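Local coordinates for DNA polymerase III beta subunit (Streptococcus pyogenes, PDB 2AVT), which forms a ring-shaped homodimer that probably encircles DNA and slides along it, tethering the replicative polymerase to its template, at residues I12-T17 and V43-S48; G50-E55 and S205-E210; I83-S88 and I113-K118; S144-T149 and E210-F215; I231-E236 and F240-L245. All coordinates share one frame; numbering follows the deposited sequence.

Four of the five contacts, 1, 3, 4 and 5, are buried; contact 2 is partly buried. Contact 1 packs helix 8-18 on a strand of the eight-stranded sheet, and contact 2 sets helix 205-214 against the next strand of that sheet. Contact 5, the hairpin 230-243, continues the sheet from the N-terminal into the central domain. Contact 4 shares E210 and helix 205-214 with contact 2. Contact 3 lies farthest from the chain's centre, beside the second subunit. Across contacts 1 and 3 the touching side chains are purely aliphatic, contacts 2 and 4 bring in serine hydroxyls, contact 4 also a phenylalanine ring, and contact 5 combines backbone hydrogen bonds with several aromatic rings.

Contact 1 of 5, residues I12-T17 and V43-S48; sequences IHALNT and VTLTGS
A14 and L15 of helix 8-18 meet L45 of strand 42-48 in a small contact of apolar side chains, helix on sheet, in the interior of the N-terminal domain. A single side chain does the work from the strand: L45 points at the helix, and its CD1 methyl enters between the two helix residues. That CD1 lies 3.7 Å from CD2 of L15 and 4.0 Å from CB of A14. It also rests 4.0 Å from the A14 carbonyl O, so the methyl touches the helix backbone as well as its side chains.

Each residue type fits its position. Alanine offers only a methyl where the strand comes in, which lets L45 approach the helical turn itself. L15 leaves the helix obliquely, and with CG swung to the side of its backbone N (chi1 -76°) it brings CD2 across the end of L45; the two leucines cross at about a right angle. Alternation along the strand turns T44 and T46 to the other face of the sheet, where T44 OG1 bonds to T57 OG1.

Around this point I34 and I36 of strand 33-39, I58 and I83 extend the hydrocarbon layer. With branched methyls meeting at van der Waals distances, the helix is held against the sheet by dispersion and the exclusion of water, a mode of packing that demands matching shape more than exact direction.

Contact 2 of 5, residues G50-E55 and S205-E210; sequences GQISIE and SKSLRE
I52 and S207 stand with their CA atoms 6.6 Å apart, where the start of strand 52-59 passes the first turns of helix 205-214. I52 points at the helix and divides its two branches between successive turns. Its CG2 methyl presses on S207, 3.4 Å from OG and 3.6 Å from CB, while CD1 reaches E210 one turn later, 3.9 Å from CG.

The torsions explain the division: CG1 takes the crowded position between the backbone N and the carbonyl carbon (chi1 62°), which carries the extended ethyl branch toward E210 and leaves CG2 for S207. A beta-branched residue suits the place because it can fill two sites on the helix surface at once. Serine suits the other side because its small side chain lets the strand come close. The cost is that S207 OG is buried among carbons, with CG of Q51 also 3.4 Å away, and has no hydrogen-bonding partner in the model.

E210 contributes only its aliphatic part. I52 crosses it at about a right angle, and a bend at chi2 (-59°) turns the carboxylate off the methyl, where OE1 makes a salt bridge with R20. Hydrocarbon is thus used for packing and charge for pairing.

The contact joins the N-terminal domain to the central one: strand 52-59 pairs with strand 238-243 in a common sheet, helix 205-214 lies over both, and S207 and E210 continue onto T242 and F240 of the second strand.

Contact 3 of 5, residues I83-S88 and I113-K118; sequences INIISS and ITLKGK
I85 is the centre of this contact, a single helix residue that spreads its two branches over I113 and L115 on the strand beside it. The CD1 end of I85 meets L115 tip to tip and fits between its methyls, 3.3 Å from CD2 and 3.6 Å from CD1; the first is tighter than usual van der Waals contact, so the fit is close. Its other branch goes to I113, CG2 lying 4.1 Å from CD1 of that residue. The split follows from the torsion about the CA-CB bond, which sets CG1 beside the backbone N (chi1 -77°) and CG2 beside the carbonyl carbon. I113 and L115, two residues apart, both face the helix, and their aliphatic branches suit a buried place between helix and sheet.

Strand 111-116 is an edge strand of its sheet within the chain, yet residues I113 to L115 pair antiparallel with a strand of the second subunit, making one continuous sheet across the dimer interface of the ring. I85 therefore packs right behind the joint, and L115 also touches I281 of the second subunit.

Close by in 83-88, serine hydroxyls bond to backbone carbonyls. S88 OG bonds to I85 O at 2.7 Å, in the carbonyl plane and on a lone pair, and S88 N grips the same oxygen. The S88 carbonyl O, in turn, accepts a hydrogen bond from R277 NH1 of the second subunit.

Contact 4 of 5, residues S144-T149 and E210-F215; sequences SIIAET and EFSAVF
I146 of helix 139-149 lodges against F211 and S212 of helix 205-214, joining two helices of the central domain. Helices of this kind line the inner wall of the ring in the beta-subunit fold, where the sheets lie outside them.

Along the second helix, E210 turns toward the neighbouring sheet, so the contact begins at F211. Its ring is reached by the CD1 methyl of I146, 3.6 Å from F211 CD1; the approach is oblique, and the two side chains cross at about a right angle. With its CG anti to the backbone N (chi1 171°), F211 puts a broad hydrocarbon surface between helix and sheet, and its ring also meets that of F233. An isoleucine on the facing helix is long enough to bridge the gap with its extended CG1-CD1 branch.

S212 comes next and meets the same side chain: its OG is 3.8 Å from CD1 and 4.0 Å from CG2 of I146. A small side chain is fitting here, since of the CA atoms in the two segments those of I146 and S212 are the nearest pair, 7.8 Å apart. The S212 carbonyl O accepts a hydrogen bond from K143 NZ, a second tie between the two helices.

V214 packs on I54 of the sheet, and F215 leaves the helix. The F215 ring bears on F211: its CD2 sits 3.3 Å above one face of the F211 ring, toward the rim, while the F211 carbonyl O lies in plane at the edge of the F215 ring.

Contact 5 of 5, residues I231-E236 and F240-L245; sequences ILFRSE and FYTRLL
The Y241 ring carries L232 CD1 over the centre of one face, a CH-pi contact with the methyl 3.7 Å from the ring centroid and only 12° off the normal. Leucine and tyrosine lie side by side here as a non-hydrogen-bonded pair, and a chi1 of 161° extends L232 along the tyrosine so that CD1 covers the ring.

On the other face of the sheet F233 and F240 also run alongside each other, but here F233 CD1 comes to the edge of the F240 ring, near its plane, 3.9 Å from F240 CD1. The F233 ring in turn has the F240 carbonyl O in plane at its edge, 3.8 Å from CD1, where the slightly positive ring hydrogens can favour an oxygen. T242 OG1 lies near the same ring's edge and, though buried, has no hydrogen-bonding partner in the model. I231 completes this face, its CG2 3.9 Å from CD2 of L244.

Backbone bonds set the register. F233 N gives F240 O a 2.7 Å bond, and F240 N returns one of 2.8 Å to F233 O. Farther along, T242 N bonds to I231 O at 3.0 Å, and the same oxygen faces the CA-H of Y241.

Strands 231-234 and 240-243 run at 161° to each other as the arms of an antiparallel beta hairpin. Its second strand pairs with strand 52-59, so that the hairpin continues the N-terminal domain's sheet into the central domain, an arrangement expected of the beta-subunit ring.

Contact 1 of 5, residues I12-T17 and V43-S48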
# COMPACT_ATOMS: atom_id res chain seq x y z
N ILE A 12 13.62 8.27 15.52
CA ILE A 12 12.64 7.62 14.66
C ILE A 12 13.25 6.43 13.90
O ILE A 12 12.66 5.36 13.87
CB ILE A 12 12.04 8.61 13.63
CG1 ILE A 12 11.14 9.61 14.38
CG2 ILE A 12 11.23 7.87 12.57
CD1 ILE A 12 10.56 10.70 13.48
N HIS A 13 14.42 6.62 13.31
CA HIS A 13 15.06 5.53 12.56
C HIS A 13 15.29 4.31 13.45
O HIS A 13 14.96 3.19 13.05
CB HIS A 13 16.38 5.99 11.96
CG HIS A 13 16.22 6.91 10.78
ND1 HIS A 13 15.42 6.59 9.70
CD2 HIS A 13 16.74 8.13 10.51
CE1 HIS A 13 15.46 7.57 8.82
NE2 HIS A 13 16.26 8.52 9.29
N ALA A 14 15.83 4.52 14.64
CA ALA A 14 16.09 3.42 15.57
C ALA A 14 14.79 2.76 16.08
O ALA A 14 14.75 1.55 16.30
CB ALA A 14 16.91 3.92 16.76
N LEU A 15 13.75 3.57 16.27
CA LEU A 15 12.47 3.06 16.74
C LEU A 15 11.82 2.17 15.69
O LEU A 15 11.30 1.10 16.01
CB LEU A 15 11.52 4.22 17.08
CG LEU A 15 11.81 4.94 18.40
CD1 LEU A 15 11.02 6.26 18.49
CD2 LEU A 15 11.46 4.02 19.55
N ASN A 16 11.83 2.61 14.44
CA ASN A 16 11.22 1.84 13.36
C ASN A 16 11.95 0.52 13.12
O ASN A 16 11.35 -0.42 12.63
CB ASN A 16 11.19 2.64 12.07
CG ASN A 16 10.20 3.78 12.12
OD1 ASN A 16 9.27 3.77 12.93
ND2 ASN A 16 10.37 4.77 11.24
N THR A 17 13.23 0.47 13.46
CA THR A 17 14.00 -0.76 13.28
C THR A 17 13.57 -1.77 14.34
O THR A 17 13.36 -2.95 14.05
CB THR A 17 15.50 -0.51 13.46
OG1 THR A 17 15.95 0.39 12.44
CG2 THR A 17 16.26 -1.81 13.36
N VAL A 43 20.94 4.77 24.76
CA VAL A 43 19.53 4.47 24.93
C VAL A 43 19.25 3.16 24.21
O VAL A 43 19.36 3.07 22.99
CB VAL A 43 18.65 5.60 24.35
CG1 VAL A 43 17.19 5.14 24.24
CG2 VAL A 43 18.75 6.85 25.25
N THR A 44 18.91 2.13 24.97
CA THR A 44 18.65 0.84 24.36
C THR A 44 17.16 0.57 24.20
O THR A 44 16.39 0.65 25.17
CB THR A 44 19.30 -0.29 25.18
OG1 THR A 44 20.72 -0.11 25.17
CG2 THR A 44 18.97 -1.65 24.58
N LEU A 45 16.77 0.24 22.98
CA LEU A 45 15.38 -0.05 22.64
C LEU A 45 15.21 -1.54 22.41
O LEU A 45 15.99 -2.16 21.68
CB LEU A 45 15.00 0.71 21.37
CG LEU A 45 15.33 2.20 21.39
CD1 LEU A 45 14.94 2.83 20.05
CD2 LEU A 45 14.56 2.88 22.52
N THR A 46 14.18 -2.12 23.04
CA THR A 46 13.92 -3.55 22.89
C THR A 46 12.48 -3.84 22.47
O THR A 46 11.53 -3.24 22.99
CB THR A 46 14.17 -4.33 24.21
OG1 THR A 46 15.53 -4.15 24.63
CG2 THR A 46 13.90 -5.82 24.01
N GLY A 47 12.34 -4.74 21.51
CA GLY A 47 11.04 -5.15 21.01
C GLY A 47 11.08 -6.65 20.75
O GLY A 47 12.15 -7.19 20.44
N SER A 48 9.94 -7.32 20.91
CA SER A 48 9.86 -8.76 20.67
C SER A 48 8.42 -9.19 20.42
O SER A 48 7.48 -8.55 20.88
CB SER A 48 10.43 -9.56 21.85
OG SER A 48 9.69 -9.33 23.03

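Contact 2 of 5, residues G50-E55 and S205-E210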
# COMPACT_ATOMS: atom_id res chain seq x y z
N GLY A 50 7.68 -12.84 20.42
CA GLY A 50 7.62 -14.26 20.71
C GLY A 50 8.47 -15.12 19.77
O GLY A 50 8.81 -16.25 20.11
N GLN A 51 8.80 -14.59 18.60
CA GLN A 51 9.62 -15.32 17.63
C GLN A 51 11.00 -14.68 17.59
O GLN A 51 12.03 -15.37 17.67
CB GLN A 51 8.96 -15.27 16.25
CG GLN A 51 9.44 -16.34 15.27
CD GLN A 51 8.91 -17.73 15.60
OE1 GLN A 51 7.70 -17.94 15.66
NE2 GLN A 51 9.81 -18.68 15.81
N ILE A 52 11.04 -13.35 17.44
CA ILE A 52 12.30 -12.61 17.42
C ILE A 52 12.29 -11.51 18.48
O ILE A 52 11.22 -11.12 18.98
CB ILE A 52 12.58 -11.94 16.05
CG1 ILE A 52 11.49 -10.92 15.72
CG2 ILE A 52 12.66 -12.99 14.95
CD1 ILE A 52 11.68 -10.24 14.37
N SER A 53 13.48 -11.03 18.81
CA SER A 53 13.67 -9.95 19.76
C SER A 53 14.78 -9.08 19.19
O SER A 53 15.81 -9.60 18.72
CB SER A 53 14.10 -10.46 21.13
OG SER A 53 13.08 -11.23 21.74
N ILE A 54 14.58 -7.78 19.23
CA ILE A 54 15.58 -6.83 18.74
C ILE A 54 15.96 -5.86 19.84
O ILE A 54 15.10 -5.21 20.43
CB ILE A 54 15.05 -6.01 17.55
CG1 ILE A 54 14.81 -6.93 16.35
CG2 ILE A 54 16.06 -4.93 17.16
CD1 ILE A 54 14.20 -6.23 15.18
N GLU A 55 17.26 -5.79 20.14
CA GLU A 55 17.79 -4.86 21.13
C GLU A 55 18.67 -3.91 20.33
O GLU A 55 19.74 -4.29 19.84
CB GLU A 55 18.61 -5.58 22.21
CG GLU A 55 17.75 -6.18 23.31
CD GLU A 55 18.57 -6.85 24.41
OE1 GLU A 55 19.59 -6.32 24.85
OE2 GLU A 55 18.10 -8.01 24.87
N SER A 205 11.65 -18.97 8.52
CA SER A 205 11.92 -18.10 7.39
C SER A 205 11.54 -16.64 7.58
O SER A 205 12.26 -15.75 7.10
CB SER A 205 11.23 -18.65 6.14
OG SER A 205 9.86 -18.89 6.38
N LYS A 206 10.43 -16.38 8.26
CA LYS A 206 10.03 -14.99 8.45
C LYS A 206 11.07 -14.26 9.28
O LYS A 206 11.35 -13.09 9.04
CB LYS A 206 8.67 -14.91 9.15
CG LYS A 206 8.11 -13.49 9.17
CD LYS A 206 6.66 -13.45 9.62
CE LYS A 206 6.01 -12.13 9.23
NZ LYS A 206 6.12 -11.88 7.76
N SER A 207 11.64 -14.95 10.25
CA SER A 207 12.64 -14.36 11.11
C SER A 207 13.87 -13.93 10.31
O SER A 207 14.53 -12.96 10.67
CB SER A 207 13.04 -15.36 12.21
OG SER A 207 11.92 -15.69 13.02
N LEU A 208 14.17 -14.65 9.23
CA LEU A 208 15.32 -14.32 8.40
C LEU A 208 15.03 -13.09 7.54
O LEU A 208 15.92 -12.26 7.32
CB LEU A 208 15.70 -15.52 7.53
CG LEU A 208 16.44 -16.60 8.30
CD1 LEU A 208 16.72 -17.80 7.42
CD2 LEU A 208 17.74 -16.01 8.84
N ARG A 209 13.80 -12.98 7.05
CA ARG A 209 13.43 -11.82 6.24
C ARG A 209 13.60 -10.56 7.09
O ARG A 209 14.00 -9.51 6.59
CB ARG A 209 11.98 -11.93 5.77
CG ARG A 209 11.69 -13.16 4.92
CD ARG A 209 11.01 -12.80 3.61
NE ARG A 209 9.59 -13.16 3.58
CZ ARG A 209 8.63 -12.54 4.27
NH1 ARG A 209 8.92 -11.52 5.06
NH2 ARG A 209 7.38 -12.96 4.16
N GLU A 210 13.28 -10.66 8.37
CA GLU A 210 13.41 -9.53 9.28
C GLU A 210 14.89 -9.17 9.50
O GLU A 210 15.22 -8.00 9.70
CB GLU A 210 12.73 -9.82 10.62
CG GLU A 210 11.21 -9.95 10.53
CD GLU A 210 10.53 -8.70 9.99
OE1 GLU A 210 10.77 -7.60 10.54
OE2 GLU A 210 9.76 -8.81 9.01

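Contact 3 of 5, residues I83-S88 and I113-K118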
# COMPACT_ATOMS: atom_id res chain seq x y z
N ILE A 83 5.72 5.68 18.76
CA ILE A 83 6.40 6.06 17.54
C ILE A 83 5.62 7.09 16.73
O ILE A 83 6.22 8.01 16.17
CB ILE A 83 6.69 4.82 16.67
CG1 ILE A 83 7.67 3.91 17.41
CG2 ILE A 83 7.23 5.24 15.33
CD1 ILE A 83 7.95 2.58 16.67
N ASN A 84 4.29 6.93 16.64
CA ASN A 84 3.49 7.93 15.91
C ASN A 84 3.60 9.29 16.62
O ASN A 84 3.66 10.34 15.97
CB ASN A 84 2.01 7.53 15.84
CG ASN A 84 1.77 6.31 14.98
OD1 ASN A 84 2.45 6.10 13.98
ND2 ASN A 84 0.79 5.51 15.36
N ILE A 85 3.62 9.28 17.94
CA ILE A 85 3.75 10.54 18.68
C ILE A 85 5.11 11.21 18.39
O ILE A 85 5.15 12.39 18.00
CB ILE A 85 3.60 10.30 20.19
CG1 ILE A 85 2.12 10.13 20.51
CG2 ILE A 85 4.17 11.48 20.97
CD1 ILE A 85 1.87 9.39 21.77
N ILE A 86 6.19 10.45 18.52
CA ILE A 86 7.53 10.95 18.27
C ILE A 86 7.63 11.49 16.85
O ILE A 86 8.18 12.57 16.63
CB ILE A 86 8.60 9.84 18.46
CG1 ILE A 86 8.69 9.47 19.95
CG2 ILE A 86 9.96 10.28 17.91
CD1 ILE A 86 9.16 10.63 20.85
N SER A 87 7.09 10.75 15.90
CA SER A 87 7.14 11.17 14.50
C SER A 87 6.31 12.42 14.24
O SER A 87 6.50 13.08 13.22
CB SER A 87 6.64 10.05 13.58
OG SER A 87 7.36 8.84 13.80
N SER A 88 5.40 12.75 15.14
CA SER A 88 4.54 13.91 14.96
C SER A 88 5.07 15.17 15.63
O SER A 88 4.53 16.26 15.41
CB SER A 88 3.14 13.65 15.51
OG SER A 88 3.12 13.87 16.91
N ILE A 113 3.86 16.72 25.33
CA ILE A 113 2.98 15.54 25.34
C ILE A 113 3.40 14.57 26.43
O ILE A 113 4.54 14.10 26.46
CB ILE A 113 3.02 14.82 23.96
CG1 ILE A 113 2.44 15.74 22.88
CG2 ILE A 113 2.22 13.50 24.03
CD1 ILE A 113 2.69 15.26 21.46
N THR A 114 2.48 14.28 27.34
CA THR A 114 2.78 13.35 28.42
C THR A 114 2.10 12.01 28.14
O THR A 114 0.91 11.98 27.80
CB THR A 114 2.28 13.90 29.77
OG1 THR A 114 2.82 15.21 29.95
CG2 THR A 114 2.73 13.00 30.93
N LEU A 115 2.85 10.92 28.27
CA LEU A 115 2.32 9.58 28.02
C LEU A 115 2.42 8.69 29.25
O LEU A 115 3.39 8.77 30.01
CB LEU A 115 3.08 8.91 26.88
CG LEU A 115 3.15 9.70 25.58
CD1 LEU A 115 4.05 8.97 24.60
CD2 LEU A 115 1.73 9.90 25.01
N LYS A 116 1.43 7.83 29.44
CA LYS A 116 1.45 6.90 30.56
C LYS A 116 2.14 5.62 30.09
O LYS A 116 1.86 5.11 29.00
CB LYS A 116 0.03 6.59 31.05
CG LYS A 116 -0.07 5.51 32.13
CD LYS A 116 0.92 5.74 33.27
CE LYS A 116 0.25 5.61 34.63
NZ LYS A 116 -0.52 4.34 34.75
N GLY A 117 3.07 5.12 30.91
CA GLY A 117 3.78 3.91 30.55
C GLY A 117 3.71 2.85 31.64
O GLY A 117 2.94 2.96 32.58
N LYS A 118 4.54 1.82 31.53
CA LYS A 118 4.53 0.77 32.53
C LYS A 118 5.93 0.44 33.00
O LYS A 118 6.91 0.69 32.29
CB LYS A 118 3.90 -0.51 31.97
CG LYS A 118 2.43 -0.38 31.59
CD LYS A 118 1.88 -1.75 31.21
CE LYS A 118 0.41 -1.68 30.80
NZ LYS A 118 0.23 -0.99 29.50

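Contact 4 of 5, residues S144-T149 and E210-F215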
# COMPACT_ATOMS: atom_id res chain seq x y z
N SER A 144 22.28 -12.41 1.11
CA SER A 144 22.20 -13.09 -0.18
C SER A 144 21.64 -14.49 0.00
O SER A 144 20.81 -14.94 -0.79
CB SER A 144 23.58 -13.17 -0.82
OG SER A 144 23.50 -13.91 -2.03
N ILE A 145 22.10 -15.17 1.04
CA ILE A 145 21.66 -16.53 1.37
C ILE A 145 20.16 -16.52 1.69
O ILE A 145 19.41 -17.40 1.26
CB ILE A 145 22.43 -17.08 2.59
CG1 ILE A 145 23.91 -17.30 2.23
CG2 ILE A 145 21.79 -18.36 3.09
CD1 ILE A 145 24.81 -17.60 3.42
N ILE A 146 19.74 -15.52 2.46
CA ILE A 146 18.34 -15.38 2.85
C ILE A 146 17.40 -15.17 1.67
O ILE A 146 16.41 -15.88 1.53
CB ILE A 146 18.18 -14.21 3.83
CG1 ILE A 146 18.93 -14.52 5.12
CG2 ILE A 146 16.68 -13.94 4.09
CD1 ILE A 146 19.00 -13.40 6.11
N ALA A 147 17.72 -14.20 0.82
CA ALA A 147 16.89 -13.91 -0.34
C ALA A 147 16.83 -15.10 -1.30
O ALA A 147 15.92 -15.18 -2.14
CB ALA A 147 17.42 -12.69 -1.07
N GLU A 148 17.78 -16.02 -1.18
CA GLU A 148 17.82 -17.19 -2.06
C GLU A 148 17.12 -18.43 -1.51
O GLU A 148 16.74 -19.31 -2.27
CB GLU A 148 19.28 -17.57 -2.40
CG GLU A 148 20.07 -16.48 -3.12
CD GLU A 148 21.49 -16.90 -3.49
OE1 GLU A 148 22.14 -17.62 -2.71
OE2 GLU A 148 21.96 -16.49 -4.57
N THR A 149 16.94 -18.50 -0.19
CA THR A 149 16.32 -19.69 0.40
C THR A 149 15.03 -19.49 1.20
O THR A 149 14.19 -20.39 1.27
CB THR A 149 17.31 -20.41 1.31
OG1 THR A 149 17.67 -19.55 2.38
CG2 THR A 149 18.58 -20.79 0.53
N GLU A 210 13.28 -10.66 8.37
CA GLU A 210 13.41 -9.53 9.28
C GLU A 210 14.89 -9.17 9.50
O GLU A 210 15.22 -8.00 9.70
CB GLU A 210 12.73 -9.82 10.62
CG GLU A 210 11.21 -9.95 10.53
CD GLU A 210 10.53 -8.70 9.99
OE1 GLU A 210 10.77 -7.60 10.54
OE2 GLU A 210 9.76 -8.81 9.01
N PHE A 211 15.77 -10.17 9.45
CA PHE A 211 17.20 -9.93 9.62
C PHE A 211 17.66 -8.93 8.56
O PHE A 211 18.34 -7.95 8.86
CB PHE A 211 18.00 -11.22 9.43
CG PHE A 211 19.50 -11.01 9.38
CD1 PHE A 211 20.13 -10.73 8.18
CD2 PHE A 211 20.26 -11.05 10.53
CE1 PHE A 211 21.50 -10.50 8.13
CE2 PHE A 211 21.64 -10.82 10.49
CZ PHE A 211 22.25 -10.54 9.29
N SER A 212 17.27 -9.19 7.32
CA SER A 212 17.65 -8.35 6.19
C SER A 212 17.13 -6.92 6.33
O SER A 212 17.79 -5.96 5.92
CB SER A 212 17.13 -8.95 4.88
OG SER A 212 17.80 -10.16 4.58
N ALA A 213 15.94 -6.79 6.91
CA ALA A 213 15.34 -5.48 7.08
C ALA A 213 15.97 -4.71 8.24
O ALA A 213 16.06 -3.49 8.19
CB ALA A 213 13.83 -5.62 7.31
N VAL A 214 16.42 -5.42 9.26
CA VAL A 214 17.00 -4.79 10.44
C VAL A 214 18.46 -4.35 10.31
O VAL A 214 18.83 -3.27 10.77
CB VAL A 214 16.86 -5.70 11.67
CG1 VAL A 214 17.46 -5.02 12.89
CG2 VAL A 214 15.39 -6.03 11.90
N PHE A 215 19.30 -5.20 9.71
CA PHE A 215 20.70 -4.86 9.54
C PHE A 215 20.92 -4.14 8.21
O PHE A 215 20.83 -4.75 7.14
CB PHE A 215 21.58 -6.11 9.62
CG PHE A 215 21.65 -6.71 11.00
CD1 PHE A 215 22.58 -6.24 11.92
CD2 PHE A 215 20.77 -7.71 11.40
CE1 PHE A 215 22.63 -6.76 13.21
CE2 PHE A 215 20.82 -8.23 12.68
CZ PHE A 215 21.75 -7.75 13.59

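Contact 5 of 5, residues I231-E236 and F240-L245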
# COMPACT_ATOMS: atom_id res chain seq x y z
N ILE A 231 19.31 -18.32 18.12
CA ILE A 231 20.53 -17.85 17.50
C ILE A 231 20.55 -16.33 17.66
O ILE A 231 19.50 -15.67 17.57
CB ILE A 231 20.57 -18.25 16.01
CG1 ILE A 231 21.79 -17.65 15.32
CG2 ILE A 231 19.29 -17.81 15.32
CD1 ILE A 231 21.87 -18.01 13.85
N LEU A 232 21.72 -15.78 17.94
CA LEU A 232 21.89 -14.35 18.12
C LEU A 232 22.78 -13.77 17.03
O LEU A 232 23.90 -14.24 16.83
CB LEU A 232 22.52 -14.06 19.49
CG LEU A 232 23.20 -12.71 19.74
CD1 LEU A 232 22.19 -11.55 19.65
CD2 LEU A 232 23.84 -12.73 21.11
N PHE A 233 22.26 -12.79 16.30
CA PHE A 233 23.04 -12.10 15.28
C PHE A 233 23.37 -10.77 15.93
O PHE A 233 22.46 -10.08 16.41
CB PHE A 233 22.22 -11.86 14.01
CG PHE A 233 21.78 -13.11 13.32
CD1 PHE A 233 20.61 -13.75 13.69
CD2 PHE A 233 22.52 -13.63 12.27
CE1 PHE A 233 20.19 -14.88 13.03
CE2 PHE A 233 22.10 -14.76 11.60
CZ PHE A 233 20.94 -15.38 11.98
N ARG A 234 24.64 -10.39 15.96
CA ARG A 234 25.04 -9.16 16.61
C ARG A 234 26.01 -8.26 15.84
O ARG A 234 27.02 -8.72 15.30
CB ARG A 234 25.65 -9.48 17.98
CG ARG A 234 25.87 -8.27 18.86
CD ARG A 234 26.52 -8.65 20.18
NE ARG A 234 27.88 -9.15 19.99
CZ ARG A 234 28.68 -9.50 20.99
NH1 ARG A 234 28.27 -9.40 22.24
NH2 ARG A 234 29.90 -9.96 20.73
N SER A 235 25.69 -6.97 15.81
CA SER A 235 26.52 -5.96 15.18
C SER A 235 26.98 -5.09 16.34
O SER A 235 26.80 -5.47 17.50
CB SER A 235 25.71 -5.11 14.19
OG SER A 235 24.67 -4.40 14.83
N GLU A 236 27.57 -3.94 16.06
CA GLU A 236 28.03 -3.08 17.13
C GLU A 236 26.91 -2.57 18.04
O GLU A 236 27.05 -2.55 19.25
CB GLU A 236 28.80 -1.88 16.56
CG GLU A 236 30.20 -2.23 16.07
CD GLU A 236 31.04 -2.86 17.17
OE1 GLU A 236 30.98 -2.37 18.32
OE2 GLU A 236 31.77 -3.83 16.88
N PHE A 240 20.11 -9.15 17.51
CA PHE A 240 18.91 -9.74 16.94
C PHE A 240 18.84 -11.22 17.32
O PHE A 240 19.70 -12.02 16.91
CB PHE A 240 18.99 -9.57 15.42
CG PHE A 240 17.76 -10.00 14.66
CD1 PHE A 240 17.66 -11.30 14.17
CD2 PHE A 240 16.76 -9.10 14.35
CE1 PHE A 240 16.58 -11.67 13.37
CE2 PHE A 240 15.68 -9.47 13.56
CZ PHE A 240 15.60 -10.76 13.07
N TYR A 241 17.84 -11.59 18.12
CA TYR A 241 17.66 -12.98 18.55
C TYR A 241 16.50 -13.62 17.80
O TYR A 241 15.53 -12.95 17.46
CB TYR A 241 17.33 -13.08 20.04
CG TYR A 241 18.37 -12.54 20.97
CD1 TYR A 241 18.55 -11.18 21.14
CD2 TYR A 241 19.17 -13.41 21.71
CE1 TYR A 241 19.49 -10.68 22.02
CE2 TYR A 241 20.11 -12.92 22.60
CZ TYR A 241 20.27 -11.56 22.75
OH TYR A 241 21.21 -11.07 23.63
N THR A 242 16.60 -14.92 17.57
CA THR A 242 15.55 -15.64 16.88
C THR A 242 15.33 -17.01 17.50
O THR A 242 16.29 -17.72 17.79
CB THR A 242 15.87 -15.87 15.41
OG1 THR A 242 16.22 -14.63 14.79
CG2 THR A 242 14.66 -16.47 14.72
N ARG A 243 14.06 -17.36 17.70
CA ARG A 243 13.70 -18.66 18.27
C ARG A 243 13.98 -19.72 17.20
O ARG A 243 13.76 -19.48 16.02
CB ARG A 243 12.22 -18.65 18.66
CG ARG A 243 11.57 -20.01 18.85
CD ARG A 243 10.13 -19.81 19.35
NE ARG A 243 9.31 -21.01 19.22
CZ ARG A 243 8.89 -21.51 18.06
NH1 ARG A 243 8.12 -22.60 18.04
NH2 ARG A 243 9.21 -20.92 16.92
N LEU A 244 14.46 -20.88 17.63
CA LEU A 244 14.77 -21.97 16.70
C LEU A 244 13.67 -23.02 16.62
O LEU A 244 12.99 -23.30 17.61
CB LEU A 244 16.08 -22.65 17.11
CG LEU A 244 17.37 -21.83 17.07
CD1 LEU A 244 18.52 -22.70 17.52
CD2 LEU A 244 17.62 -21.31 15.68
N LEU A 245 13.51 -23.60 15.44
CA LEU A 245 12.52 -24.65 15.25
C LEU A 245 13.20 -25.96 15.64
O LEU A 245 14.23 -26.32 15.08
CB LEU A 245 12.05 -24.70 13.80
CG LEU A 245 11.22 -23.49 13.35
CD1 LEU A 245 11.02 -23.51 11.85
CD2 LEU A 245 9.87 -23.52 14.08